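PDB 4H3T: CRISPR-associated protein, Cse1 family from Acidimicrobium ferrooxidans, which probably acts as the large Cse1 subunit of a type I-E CRISPR Cascade surveillance complex that recognises invading DNA. Local coordinates for residues S31-F36 and D93-W98; W221-L226 and L346-G351; R304-S307 and V313-V316; V326-S331 and L455-Y460. The protein carries 1 engineered substitution. One frame throughout, in Å; residues are numbered along the deposited sequence.

Contact 1: S31-F36 and D93-W98; sequences SLRDIF and DYFARW
R33 and F95 form the closest backbone pair between the two helical segments, their CA atoms 7.5 Å apart, and the ring of F95 is what bridges that distance. The motif is helix-on-helix packing: the first turn of helix 32-37 lies against the last turns of helix 88-98, and F95 is the residue inserted between them. Its CG lies anti to its own carbonyl carbon (chi1 -74°), which sends the ring across to the other helix instead of along its own. There the ring tip meets the root of L32, with F95 CZ 3.8 Å from L32 CB. The neighbouring ring atom F95 CE2 reaches the backbone, coming to 3.9 Å from R33 CA. Both approaches are oblique to the ring; F95 CE2 stands equally near R33 N, so the ring rests on the backbone of the helix start, by van der Waals contact alone. L32 extends beyond F95 into a buried cluster with W17, L18 and L63, and F102 meets the F95 ring edge-to-face. R33 touches the ring only through its inner atoms, since its far end leads away from 93-98. That guanidinium is held by the earlier turns of the same partner helix, in salt bridges to D92 and E88 that flank the ring contact. A longer charge pair ties it to its neighbour, R33 NH1 standing 3.6 Å from D34 OD1. The start of helix 32-37 is fixed by an N-cap: S31 OG accepts from D34 N at 3.1 Å, with a nearly straight N-H...O angle of 169°.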
loop_
_atom_site.group_PDB
_atom_site.type_symbol
_atom_site.label_atom_id
_atom_site.label_comp_id
_atom_site.label_asym_id
_atom_site.label_seq_id
_atom_site.Cartn_x
_atom_site.Cartn_y
_atom_site.Cartn_z
ATOM N N SER A 31 -0.420 -23.766 2.853
ATOM C CA SER A 31 -1.517 -23.656 3.829
ATOM C C SER A 31 -1.122 -22.651 4.906
ATOM O O SER A 31 0.049 -22.243 4.963
ATOM C CB SER A 31 -1.731 -24.999 4.472
ATOM O OG SER A 31 -0.523 -25.334 5.132
ATOM N N LEU A 32 -2.054 -22.293 5.773
ATOM C CA LEU A 32 -1.734 -21.384 6.863
ATOM C C LEU A 32 -0.780 -22.044 7.870
ATOM O O LEU A 32 0.096 -21.380 8.368
ATOM C CB LEU A 32 -2.961 -20.876 7.601
ATOM C CG LEU A 32 -3.825 -19.915 6.874
ATOM C CD1 LEU A 32 -5.170 -19.867 7.540
ATOM C CD2 LEU A 32 -3.213 -18.540 6.842
ATOM N N ARG A 33 -0.869 -23.350 8.068
ATOM C CA ARG A 33 0.035 -24.056 8.936
ATOM C C ARG A 33 1.460 -23.968 8.366
ATOM O O ARG A 33 2.369 -23.560 9.088
ATOM C CB ARG A 33 -0.418 -25.518 9.148
ATOM C CG ARG A 33 0.402 -26.183 10.238
ATOM C CD ARG A 33 1.114 -27.402 9.733
ATOM N NE ARG A 33 1.854 -28.078 10.806
ATOM C CZ ARG A 33 3.003 -28.715 10.629
ATOM N NH1 ARG A 33 3.569 -28.757 9.426
ATOM N NH2 ARG A 33 3.616 -29.297 11.660
ATOM N N ASP A 34 1.642 -24.303 7.087
ATOM C CA ASP A 34 2.962 -24.245 6.444
ATOM C C ASP A 34 3.507 -22.835 6.283
ATOM O O ASP A 34 4.703 -22.652 6.373
ATOM C CB ASP A 34 2.948 -24.957 5.073
ATOM C CG ASP A 34 3.111 -26.459 5.238
ATOM O OD1 ASP A 34 3.415 -26.899 6.372
ATOM O OD2 ASP A 34 2.904 -27.196 4.244
ATOM N N ILE A 35 2.678 -21.843 6.120
ATOM C CA ILE A 35 3.223 -20.489 5.992
ATOM C C ILE A 35 3.949 -20.062 7.332
ATOM O O ILE A 35 4.942 -19.344 7.279
ATOM C CB ILE A 35 2.159 -19.473 5.472
ATOM C CG1 ILE A 35 2.842 -18.409 4.577
ATOM C CG2 ILE A 35 1.358 -18.880 6.574
ATOM C CD1 ILE A 35 2.012 -17.360 4.029
ATOM N N PHE A 36 3.534 -20.590 8.477
ATOM C CA PHE A 36 4.172 -20.321 9.758
ATOM C C PHE A 36 5.339 -21.267 9.975
ATOM O O PHE A 36 6.430 -20.828 10.280
ATOM C CB PHE A 36 3.133 -20.457 10.894
ATOM C CG PHE A 36 2.377 -19.168 11.005
ATOM C CD1 PHE A 36 2.943 -18.075 11.634
ATOM C CD2 PHE A 36 1.104 -19.036 10.461
ATOM C CE1 PHE A 36 2.271 -16.887 11.711
ATOM C CE2 PHE A 36 0.444 -17.816 10.492
ATOM C CZ PHE A 36 1.023 -16.756 11.145
ATOM N N ASP A 93 -0.893 -26.483 18.139
ATOM C CA ASP A 93 -1.874 -26.335 19.224
ATOM C C ASP A 93 -2.963 -25.310 18.833
ATOM O O ASP A 93 -4.142 -25.547 19.067
ATOM C CB ASP A 93 -1.203 -25.872 20.544
ATOM C CG ASP A 93 -0.326 -26.890 21.227
ATOM O OD1 ASP A 93 -0.397 -28.100 20.848
ATOM O OD2 ASP A 93 0.462 -26.482 22.124
ATOM N N TYR A 94 -2.572 -24.202 18.206
ATOM C CA TYR A 94 -3.561 -23.190 17.801
ATOM C C TYR A 94 -4.516 -23.766 16.748
ATOM O O TYR A 94 -5.728 -23.679 16.932
ATOM C CB TYR A 94 -2.882 -21.905 17.307
ATOM C CG TYR A 94 -3.871 -20.798 17.019
ATOM C CD1 TYR A 94 -4.346 -19.977 18.036
ATOM C CD2 TYR A 94 -4.394 -20.628 15.749
ATOM C CE1 TYR A 94 -5.288 -18.998 17.780
ATOM C CE2 TYR A 94 -5.402 -19.718 15.500
ATOM C CZ TYR A 94 -5.815 -18.868 16.499
ATOM O OH TYR A 94 -6.765 -17.932 16.191
ATOM N N PHE A 95 -3.988 -24.356 15.665
ATOM C CA PHE A 95 -4.863 -24.887 14.598
ATOM C C PHE A 95 -5.647 -26.110 15.048
ATOM O O PHE A 95 -6.765 -26.272 14.564
ATOM C CB PHE A 95 -4.089 -25.169 13.299
ATOM C CG PHE A 95 -3.735 -23.909 12.565
ATOM C CD1 PHE A 95 -4.724 -23.014 12.169
ATOM C CD2 PHE A 95 -2.406 -23.571 12.326
ATOM C CE1 PHE A 95 -4.398 -21.857 11.486
ATOM C CE2 PHE A 95 -2.081 -22.363 11.689
ATOM C CZ PHE A 95 -3.077 -21.493 11.337
ATOM N N ALA A 96 -5.187 -26.885 16.046
ATOM C CA ALA A 96 -6.026 -27.978 16.583
ATOM C C ALA A 96 -7.243 -27.342 17.270
ATOM O O ALA A 96 -8.355 -27.784 17.043
ATOM C CB ALA A 96 -5.241 -28.861 17.567
ATOM N N ARG A 97 -7.049 -26.245 18.033
ATOM C CA ARG A 97 -8.172 -25.562 18.701
ATOM C C ARG A 97 -9.148 -24.880 17.726
ATOM O O ARG A 97 -10.337 -24.898 17.979
ATOM C CB ARG A 97 -7.645 -24.502 19.703
ATOM C CG ARG A 97 -8.659 -23.545 20.364
ATOM C CD ARG A 97 -9.448 -24.156 21.506
ATOM N NE ARG A 97 -10.375 -23.211 22.152
ATOM C CZ ARG A 97 -11.593 -22.874 21.710
ATOM N NH1 ARG A 97 -12.063 -23.373 20.569
ATOM N NH2 ARG A 97 -12.341 -22.021 22.397
ATOM N N TRP A 98 -8.669 -24.261 16.652
ATOM C CA TRP A 98 -9.523 -23.415 15.832
ATOM C C TRP A 98 -9.795 -23.892 14.437
ATOM O O TRP A 98 -10.538 -23.194 13.703
ATOM C CB TRP A 98 -8.854 -22.033 15.754
ATOM C CG TRP A 98 -8.866 -21.336 17.088
ATOM C CD1 TRP A 98 -7.828 -21.198 17.957
ATOM C CD2 TRP A 98 -10.025 -20.852 17.767
ATOM N NE1 TRP A 98 -8.254 -20.594 19.114
ATOM C CE2 TRP A 98 -9.603 -20.368 19.026
ATOM C CE3 TRP A 98 -11.388 -20.792 17.434
ATOM C CZ2 TRP A 98 -10.490 -19.805 19.942
ATOM C CZ3 TRP A 98 -12.268 -20.244 18.347
ATOM C CH2 TRP A 98 -11.820 -19.735 19.574
#

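Contact 2: W221-L226 and L346-G351; sequences WQYRNL and LSFVEG
An inverse gamma turn centred on Y223 presents its ring to helix 344-350, where F348 completes a T-shaped (edge-to-face) aromatic pair. The evidence is in the geometry: the ring planes stand at 76° and the centroids lie 5.3 Å apart. F348 supplies the edge, its CD1 lying 3.8 Å from Y223 CZ and displaced toward the rim of the tyrosine face. With CG of F348 anti to its backbone N (chi1 174°), the ring swings off the helix flank to reach the loop. A water links the same two residues a second way, donating to Y223 OH at 2.9 Å and to the backbone carbonyl F348 O at 2.8 Å. Y223 OH also hydrogen-bonds D74, so the hydroxyl is held by the water and a carboxylate together. With the Y223 ring cut back to an alanine here, the F348 edge would probably lose its aromatic face, and D74 and the water their hydroxyl partner.

L226 adds a forked apolar contact next to this pair. Its CD2 branch packs on S347 CB at 3.6 Å, while CD1 sits over the start of the next residue, 3.7 Å from F348 N. Thus L226 straddles two successive helix residues.

F348 makes a further edge-to-face pair with W77. The loop is itself moored by backbone hydrogen bonds of W221 to P71 and Q222 to K72. On the helix side, E350 forms a salt bridge with R342, and V349 packs on L388 and L391 of helix 388-391.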
loop_
_atom_site.group_PDB
_atom_site.type_symbol
_atom_site.label_atom_id
_atom_site.label_comp_id
_atom_site.label_asym_id
_atom_site.label_seq_id
_atom_site.Cartn_x
_atom_site.Cartn_y
_atom_site.Cartn_z
ATOM N N TRP A 221 2.734 -5.238 22.069
ATOM C CA TRP A 221 1.562 -4.585 22.671
ATOM C C TRP A 221 1.960 -3.421 23.608
ATOM O O TRP A 221 1.200 -2.473 23.751
ATOM C CB TRP A 221 0.737 -5.605 23.457
ATOM C CG TRP A 221 0.192 -6.726 22.637
ATOM C CD1 TRP A 221 -0.047 -6.740 21.291
ATOM C CD2 TRP A 221 -0.113 -8.035 23.113
ATOM N NE1 TRP A 221 -0.508 -7.973 20.907
ATOM C CE2 TRP A 221 -0.640 -8.761 22.022
ATOM C CE3 TRP A 221 -0.099 -8.634 24.384
ATOM C CZ2 TRP A 221 -1.048 -10.078 22.146
ATOM C CZ3 TRP A 221 -0.515 -9.947 24.503
ATOM C CH2 TRP A 221 -0.930 -10.667 23.381
ATOM N N GLN A 222 3.162 -3.473 24.201
ATOM C CA GLN A 222 3.684 -2.420 25.071
ATOM C C GLN A 222 3.816 -1.070 24.344
ATOM O O GLN A 222 3.775 -0.041 24.989
ATOM C CB GLN A 222 5.051 -2.866 25.612
ATOM C CG GLN A 222 5.667 -2.074 26.719
ATOM C CD GLN A 222 7.100 -2.541 27.017
ATOM O OE1 GLN A 222 7.780 -3.232 26.220
ATOM N NE2 GLN A 222 7.657 -2.021 28.079
ATOM N N TYR A 223 3.920 -1.049 23.003
ATOM C CA TYR A 223 3.951 0.211 22.255
ATOM C C TYR A 223 2.542 0.797 22.113
ATOM O O TYR A 223 1.981 0.819 21.013
ATOM C CB TYR A 223 4.561 0.002 20.861
ATOM C CG TYR A 223 6.046 -0.280 20.884
ATOM C CD1 TYR A 223 6.972 0.749 20.760
ATOM C CD2 TYR A 223 6.526 -1.571 21.044
ATOM C CE1 TYR A 223 8.343 0.504 20.850
ATOM C CE2 TYR A 223 7.895 -1.829 21.137
ATOM C CZ TYR A 223 8.801 -0.802 20.914
ATOM O OH TYR A 223 10.154 -1.034 20.944
ATOM N N ARG A 224 1.968 1.267 23.210
ATOM C CA ARG A 224 0.590 1.785 23.229
ATOM C C ARG A 224 0.435 3.047 22.368
ATOM O O ARG A 224 -0.661 3.370 21.942
ATOM C CB ARG A 224 0.132 2.071 24.658
ATOM C CG ARG A 224 0.039 0.828 25.559
ATOM C CD ARG A 224 -1.398 0.476 25.902
ATOM N NE ARG A 224 -2.169 1.651 26.338
ATOM C CZ ARG A 224 -3.486 1.819 26.196
ATOM N NH1 ARG A 224 -4.237 0.862 25.645
ATOM N NH2 ARG A 224 -4.065 2.942 26.610
ATOM N N ASN A 225 1.526 3.733 22.111
ATOM C CA ASN A 225 1.560 4.884 21.191
ATOM C C ASN A 225 1.503 4.507 19.737
ATOM O O ASN A 225 1.212 5.368 18.906
ATOM C CB ASN A 225 2.855 5.703 21.407
ATOM C CG ASN A 225 4.162 4.858 21.382
ATOM O OD1 ASN A 225 4.247 3.747 21.994
ATOM N ND2 ASN A 225 5.233 5.367 20.717
ATOM N N LEU A 226 1.843 3.237 19.398
ATOM C CA LEU A 226 1.910 2.746 18.035
ATOM C C LEU A 226 0.781 1.797 17.636
ATOM O O LEU A 226 0.455 1.724 16.443
ATOM C CB LEU A 226 3.249 2.034 17.861
ATOM C CG LEU A 226 4.508 2.830 18.200
ATOM C CD1 LEU A 226 5.745 2.020 17.776
ATOM C CD2 LEU A 226 4.503 4.308 17.561
ATOM N N LEU A 346 6.608 2.082 11.187
ATOM C CA LEU A 346 7.874 2.705 10.875
ATOM C C LEU A 346 8.580 3.216 12.146
ATOM O O LEU A 346 9.810 3.142 12.231
ATOM C CB LEU A 346 7.642 3.826 9.853
ATOM C CG LEU A 346 7.109 3.336 8.464
ATOM C CD1 LEU A 346 7.034 4.540 7.504
ATOM C CD2 LEU A 346 7.947 2.256 7.883
ATOM N N SER A 347 7.817 3.746 13.106
ATOM C CA SER A 347 8.352 4.167 14.416
ATOM C C SER A 347 8.866 2.950 15.147
ATOM O O SER A 347 9.898 3.018 15.758
ATOM C CB SER A 347 7.259 4.816 15.246
ATOM O OG SER A 347 6.695 5.963 14.648
ATOM N N PHE A 348 8.191 1.779 15.011
ATOM C CA PHE A 348 8.736 0.591 15.639
ATOM C C PHE A 348 10.090 0.197 14.995
ATOM O O PHE A 348 11.082 0.006 15.692
ATOM C CB PHE A 348 7.744 -0.577 15.519
ATOM C CG PHE A 348 8.317 -1.855 16.030
ATOM C CD1 PHE A 348 8.764 -1.956 17.344
ATOM C CD2 PHE A 348 8.419 -2.971 15.207
ATOM C CE1 PHE A 348 9.266 -3.153 17.837
ATOM C CE2 PHE A 348 8.990 -4.154 15.680
ATOM C CZ PHE A 348 9.398 -4.241 17.001
ATOM N N VAL A 349 10.112 0.081 13.647
ATOM C CA VAL A 349 11.308 -0.357 12.895
ATOM C C VAL A 349 12.518 0.628 13.133
ATOM O O VAL A 349 13.678 0.213 13.080
ATOM C CB VAL A 349 11.006 -0.536 11.365
ATOM C CG1 VAL A 349 12.291 -0.781 10.553
ATOM C CG2 VAL A 349 10.077 -1.708 11.161
ATOM N N GLU A 350 12.223 1.910 13.272
ATOM C CA GLU A 350 13.201 2.975 13.507
ATOM C C GLU A 350 14.110 2.612 14.696
ATOM O O GLU A 350 15.294 2.917 14.649
ATOM C CB GLU A 350 12.421 4.294 13.725
ATOM C CG GLU A 350 13.154 5.532 14.167
ATOM C CD GLU A 350 12.243 6.723 14.440
ATOM O OE1 GLU A 350 11.086 6.765 13.942
ATOM O OE2 GLU A 350 12.717 7.639 15.152
ATOM N N GLY A 351 13.575 1.934 15.725
ATOM C CA GLY A 351 14.373 1.526 16.868
ATOM C C GLY A 351 15.088 0.187 16.776
ATOM O O GLY A 351 15.575 -0.270 17.805
HETATM O O HOH W 1 11.386 0.032 18.492
#

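Contact 3: R304-S307 and V313-V316; sequences RMES and VSYV
V316, R304 and S314 have the most surface buried where the two strands of this beta hairpin pair antiparallel. R304 and V316 form a hydrogen-bonded pair: R304 N donates to V316 O and V316 N returns a bond to R304 O, each at 2.9 Å. Their side chains run alongside each other on one face of the sheet. The arginine chain bends at chi3 (65°), which brings its guanidinium beside the valine with its face to it; V316 CG2 lies over that face, displaced toward R304 NH2 at 3.1 Å. The other branch, V316 CG1, packs against the carboxylate of E306, 3.4 Å from E306 OE2.

S314 marks a classic beta bulge, because E306 and S307 both face it. Its carbonyl S314 O takes a short bond from E306 N at 2.7 Å and a weak one from S307 N. S314 N donates to S307 O at 2.8 Å, and the two hydroxyls, S307 OG and S314 OG, hydrogen-bond at 2.7 Å.

Across the other face M305 meets Y315 and V313. In the three-stranded sheet, strand 303-309 lies centrally between 312-317 and 340-341, with M305 hydrogen-bonded through its backbone to E339, while Y315 makes a cation-pi contact with R295 of helix 291-297.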
loop_
_atom_site.group_PDB
_atom_site.type_symbol
_atom_site.label_atom_id
_atom_site.label_comp_id
_atom_site.label_asym_id
_atom_site.label_seq_id
_atom_site.Cartn_x
_atom_site.Cartn_y
_atom_site.Cartn_z
ATOM N N ARG A 304 -2.457 12.728 8.726
ATOM C CA ARG A 304 -2.297 14.173 8.617
ATOM C C ARG A 304 -3.455 14.784 9.354
ATOM O O ARG A 304 -4.604 14.391 9.134
ATOM C CB ARG A 304 -2.281 14.605 7.127
ATOM C CG ARG A 304 -2.376 16.090 6.878
ATOM C CD ARG A 304 -2.244 16.390 5.392
ATOM N NE ARG A 304 -3.353 15.852 4.579
ATOM C CZ ARG A 304 -4.559 16.415 4.436
ATOM N NH1 ARG A 304 -4.861 17.534 5.081
ATOM N NH2 ARG A 304 -5.464 15.865 3.648
HETATM N N MSE A 305 -3.196 15.803 10.114
HETATM C CA MSE A 305 -4.278 16.525 10.799
HETATM C C MSE A 305 -4.980 17.422 9.780
HETATM O O MSE A 305 -4.340 18.285 9.211
HETATM C CB MSE A 305 -3.733 17.346 11.967
HETATM C CG MSE A 305 -4.880 17.981 12.776
HETATM SE SE MSE A 305 -4.247 19.264 13.948
HETATM C CE MSE A 305 -4.125 20.678 12.696
ATOM N N GLU A 306 -6.260 17.168 9.508
ATOM C CA GLU A 306 -7.052 17.886 8.493
ATOM C C GLU A 306 -7.682 19.147 9.052
ATOM O O GLU A 306 -7.652 20.174 8.382
ATOM C CB GLU A 306 -8.148 16.950 7.991
ATOM C CG GLU A 306 -9.029 17.522 6.892
ATOM C CD GLU A 306 -10.092 16.542 6.451
ATOM O OE1 GLU A 306 -10.817 16.023 7.335
ATOM O OE2 GLU A 306 -10.158 16.245 5.233
ATOM N N SER A 307 -8.285 19.074 10.262
ATOM C CA SER A 307 -8.850 20.256 10.901
ATOM C C SER A 307 -8.812 20.120 12.440
ATOM O O SER A 307 -8.792 19.012 12.968
ATOM C CB SER A 307 -10.282 20.492 10.410
ATOM O OG SER A 307 -11.180 19.483 10.847
ATOM N N VAL A 313 -10.624 17.300 16.683
ATOM C CA VAL A 313 -9.569 17.232 15.678
ATOM C C VAL A 313 -9.909 16.147 14.685
ATOM O O VAL A 313 -10.242 15.041 15.102
ATOM C CB VAL A 313 -8.176 16.956 16.330
ATOM C CG1 VAL A 313 -7.051 17.095 15.287
ATOM C CG2 VAL A 313 -7.905 17.903 17.522
ATOM N N SER A 314 -9.762 16.401 13.394
ATOM C CA SER A 314 -9.942 15.334 12.394
ATOM C C SER A 314 -8.621 15.053 11.674
ATOM O O SER A 314 -7.803 15.948 11.428
ATOM C CB SER A 314 -11.034 15.669 11.378
ATOM O OG SER A 314 -10.696 16.818 10.622
ATOM N N TYR A 315 -8.415 13.789 11.421
ATOM C CA TYR A 315 -7.252 13.262 10.759
ATOM C C TYR A 315 -7.647 12.550 9.521
ATOM O O TYR A 315 -8.661 11.865 9.518
ATOM C CB TYR A 315 -6.521 12.281 11.670
ATOM C CG TYR A 315 -5.958 12.903 12.918
ATOM C CD1 TYR A 315 -4.685 13.462 12.927
ATOM C CD2 TYR A 315 -6.686 12.916 14.103
ATOM C CE1 TYR A 315 -4.171 14.072 14.072
ATOM C CE2 TYR A 315 -6.180 13.520 15.250
ATOM C CZ TYR A 315 -4.920 14.095 15.228
ATOM O OH TYR A 315 -4.371 14.652 16.340
ATOM N N VAL A 316 -6.798 12.600 8.513
ATOM C CA VAL A 316 -7.014 11.830 7.308
ATOM C C VAL A 316 -5.764 10.977 7.085
ATOM O O VAL A 316 -4.653 11.409 7.430
ATOM C CB VAL A 316 -7.400 12.679 6.078
ATOM C CG1 VAL A 316 -8.722 13.407 6.328
ATOM C CG2 VAL A 316 -6.320 13.680 5.713
#

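Contact 4: V326-S331 and L455-Y460; sequences VWRGLS and LAEEIY. Engineered in segment 455-460: I459 (natural residue Leu).
R328 grips E457 and lies flat on Y460, one guanidinium serving both partners. Its end faces the carboxylate with two nitrogens: R328 NH1 donates to E457 OE1 at 2.9 Å, and R328 NH2 to E457 OE2 at 3.1 Å. Both oxygens are met on their syn side and lie near the guanidinium plane, although the two flat groups are twisted 31° apart. The guanidinium face rests on the tyrosine, planes at 7°, with R328 CZ 3.7 Å from the Y460 ring centroid; this is a stacked cation-pi contact. R328 CD covers the same ring as a CH-pi donor. The chain bends at chi3 (64°), which lays CD and the guanidinium together over that face. A leucine in place of R328 would probably leave the E457 carboxylate without its charged mate and the Y460 face without its cation.

Y460 and E457 belong to helix 445-473, part of the C-terminal helical bundle known from Cse1 proteins, whereas R328 and W327 sit on a 3-10 turn before helix 330-334. W327 CH2 meets the edge of the tyrosine ring near its plane, 3.8 Å from Y460 CD1. The indole is fixed by a hydrogen bond from NE1 to D464 and a stack on Y467. Q325 accepts a further bond from R328 NH1, and R328 NE donates to a water at 2.9 Å.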
loop_
_atom_site.group_PDB
_atom_site.type_symbol
_atom_site.label_atom_id
_atom_site.label_comp_id
_atom_site.label_asym_id
_atom_site.label_seq_id
_atom_site.Cartn_x
_atom_site.Cartn_y
_atom_site.Cartn_z
ATOM N N VAL A 326 7.252 6.011 -6.212
ATOM C CA VAL A 326 6.963 6.159 -4.790
ATOM C C VAL A 326 7.952 7.089 -4.078
ATOM O O VAL A 326 7.544 7.854 -3.221
ATOM C CB VAL A 326 6.836 4.806 -4.011
ATOM C CG1 VAL A 326 8.109 4.024 -4.020
ATOM C CG2 VAL A 326 6.399 5.041 -2.574
ATOM N N TRP A 327 9.215 7.110 -4.470
ATOM C CA TRP A 327 10.169 8.047 -3.817
ATOM C C TRP A 327 9.858 9.535 -4.024
ATOM O O TRP A 327 10.279 10.370 -3.218
ATOM C CB TRP A 327 11.607 7.746 -4.260
ATOM C CG TRP A 327 11.835 7.698 -5.742
ATOM C CD1 TRP A 327 11.715 6.613 -6.558
ATOM C CD2 TRP A 327 12.090 8.820 -6.599
ATOM N NE1 TRP A 327 11.924 6.975 -7.861
ATOM C CE2 TRP A 327 12.163 8.325 -7.920
ATOM C CE3 TRP A 327 12.451 10.164 -6.358
ATOM C CZ2 TRP A 327 12.480 9.156 -9.018
ATOM C CZ3 TRP A 327 12.775 10.977 -7.435
ATOM C CH2 TRP A 327 12.848 10.452 -8.738
ATOM N N ARG A 328 9.051 9.890 -5.056
ATOM C CA ARG A 328 8.638 11.266 -5.228
ATOM C C ARG A 328 7.741 11.722 -4.033
ATOM O O ARG A 328 7.656 12.905 -3.777
ATOM C CB ARG A 328 7.960 11.462 -6.586
ATOM C CG ARG A 328 8.946 11.438 -7.718
ATOM C CD ARG A 328 8.290 11.252 -9.065
ATOM N NE ARG A 328 7.406 12.331 -9.454
ATOM C CZ ARG A 328 6.732 12.372 -10.589
ATOM N NH1 ARG A 328 6.782 11.347 -11.441
ATOM N NH2 ARG A 328 5.964 13.408 -10.868
ATOM N N GLY A 329 7.089 10.790 -3.345
ATOM C CA GLY A 329 6.272 11.076 -2.181
ATOM C C GLY A 329 6.983 10.626 -0.901
ATOM O O GLY A 329 6.323 10.268 0.066
ATOM N N LEU A 330 8.347 10.592 -0.878
ATOM C CA LEU A 330 9.064 10.135 0.325
ATOM C C LEU A 330 8.671 10.952 1.590
ATOM O O LEU A 330 8.513 10.394 2.671
ATOM C CB LEU A 330 10.574 10.255 0.090
ATOM C CG LEU A 330 11.475 9.809 1.282
ATOM C CD1 LEU A 330 11.200 8.424 1.686
ATOM C CD2 LEU A 330 12.934 9.946 0.908
ATOM N N SER A 331 8.428 12.234 1.443
ATOM C CA SER A 331 8.033 13.088 2.580
ATOM C C SER A 331 6.667 12.642 3.168
ATOM O O SER A 331 6.521 12.737 4.392
ATOM C CB SER A 331 7.998 14.587 2.187
ATOM O OG SER A 331 6.990 14.699 1.196
ATOM N N LEU A 455 8.028 16.346 -20.283
ATOM C CA LEU A 455 9.488 16.313 -20.134
ATOM C C LEU A 455 9.892 16.098 -18.661
ATOM O O LEU A 455 10.865 15.396 -18.401
ATOM C CB LEU A 455 10.166 17.548 -20.749
ATOM C CG LEU A 455 11.727 17.465 -20.949
ATOM C CD1 LEU A 455 12.145 16.260 -21.838
ATOM C CD2 LEU A 455 12.200 18.686 -21.582
ATOM N N ALA A 456 9.143 16.660 -17.702
ATOM C CA ALA A 456 9.336 16.360 -16.262
ATOM C C ALA A 456 9.130 14.864 -16.004
ATOM O O ALA A 456 9.936 14.219 -15.329
ATOM C CB ALA A 456 8.327 17.165 -15.432
ATOM N N GLU A 457 8.037 14.282 -16.526
ATOM C CA GLU A 457 7.838 12.835 -16.319
ATOM C C GLU A 457 8.971 12.021 -16.930
ATOM O O GLU A 457 9.390 11.012 -16.369
ATOM C CB GLU A 457 6.476 12.344 -16.839
ATOM C CG GLU A 457 5.300 12.859 -16.032
ATOM C CD GLU A 457 5.347 12.512 -14.553
ATOM O OE1 GLU A 457 5.895 11.444 -14.171
ATOM O OE2 GLU A 457 4.873 13.349 -13.766
ATOM N N GLU A 458 9.488 12.432 -18.054
ATOM C CA GLU A 458 10.610 11.704 -18.652
ATOM C C GLU A 458 11.881 11.744 -17.739
ATOM O O GLU A 458 12.517 10.721 -17.547
ATOM C CB GLU A 458 10.947 12.268 -20.047
ATOM C CG GLU A 458 11.954 11.378 -20.746
ATOM C CD GLU A 458 11.989 11.577 -22.252
ATOM O OE1 GLU A 458 11.352 12.528 -22.779
ATOM O OE2 GLU A 458 12.744 10.820 -22.897
ATOM N N ILE A 459 12.263 12.891 -17.191
ATOM C CA ILE A 459 13.414 12.907 -16.291
ATOM C C ILE A 459 13.124 12.070 -15.009
ATOM O O ILE A 459 13.993 11.353 -14.560
ATOM C CB ILE A 459 13.925 14.328 -15.955
ATOM C CG1 ILE A 459 15.372 14.210 -15.404
ATOM C CG2 ILE A 459 13.016 15.116 -14.998
ATOM C CD1 ILE A 459 16.082 15.414 -15.016
ATOM N N TYR A 460 11.906 12.088 -14.464
ATOM C CA TYR A 460 11.632 11.236 -13.296
ATOM C C TYR A 460 11.829 9.747 -13.642
ATOM O O TYR A 460 12.383 9.005 -12.827
ATOM C CB TYR A 460 10.208 11.496 -12.749
ATOM C CG TYR A 460 10.136 12.789 -11.984
ATOM C CD1 TYR A 460 10.920 12.990 -10.856
ATOM C CD2 TYR A 460 9.188 13.764 -12.297
ATOM C CE1 TYR A 460 10.744 14.096 -10.038
ATOM C CE2 TYR A 460 9.089 14.942 -11.538
ATOM C CZ TYR A 460 9.904 15.102 -10.422
ATOM O OH TYR A 460 9.822 16.087 -9.501
HETATM O O HOH W 2 7.142 14.814 -7.894
#

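Overall arrangement
The four contacts hold different elements, and their chemistry differs with their place in the fold. Contact 1 is buried and rests on van der Waals contact of one ring, with salt bridges beside it. Contact 3, on the surface, relies on backbone hydrogen bonds and joins strands close in sequence. Contacts 2 and 4 are partly buried, and each uses an aromatic ring face, met by a ring edge in contact 2 and by a cation in contact 4. They bring together residues more than 100 positions apart, and their segments alternate along the chain. Contact 4 alone reaches helix 445-473; its centre lies about 43 Å from that of contact 1, on the opposite side of the chain's centre.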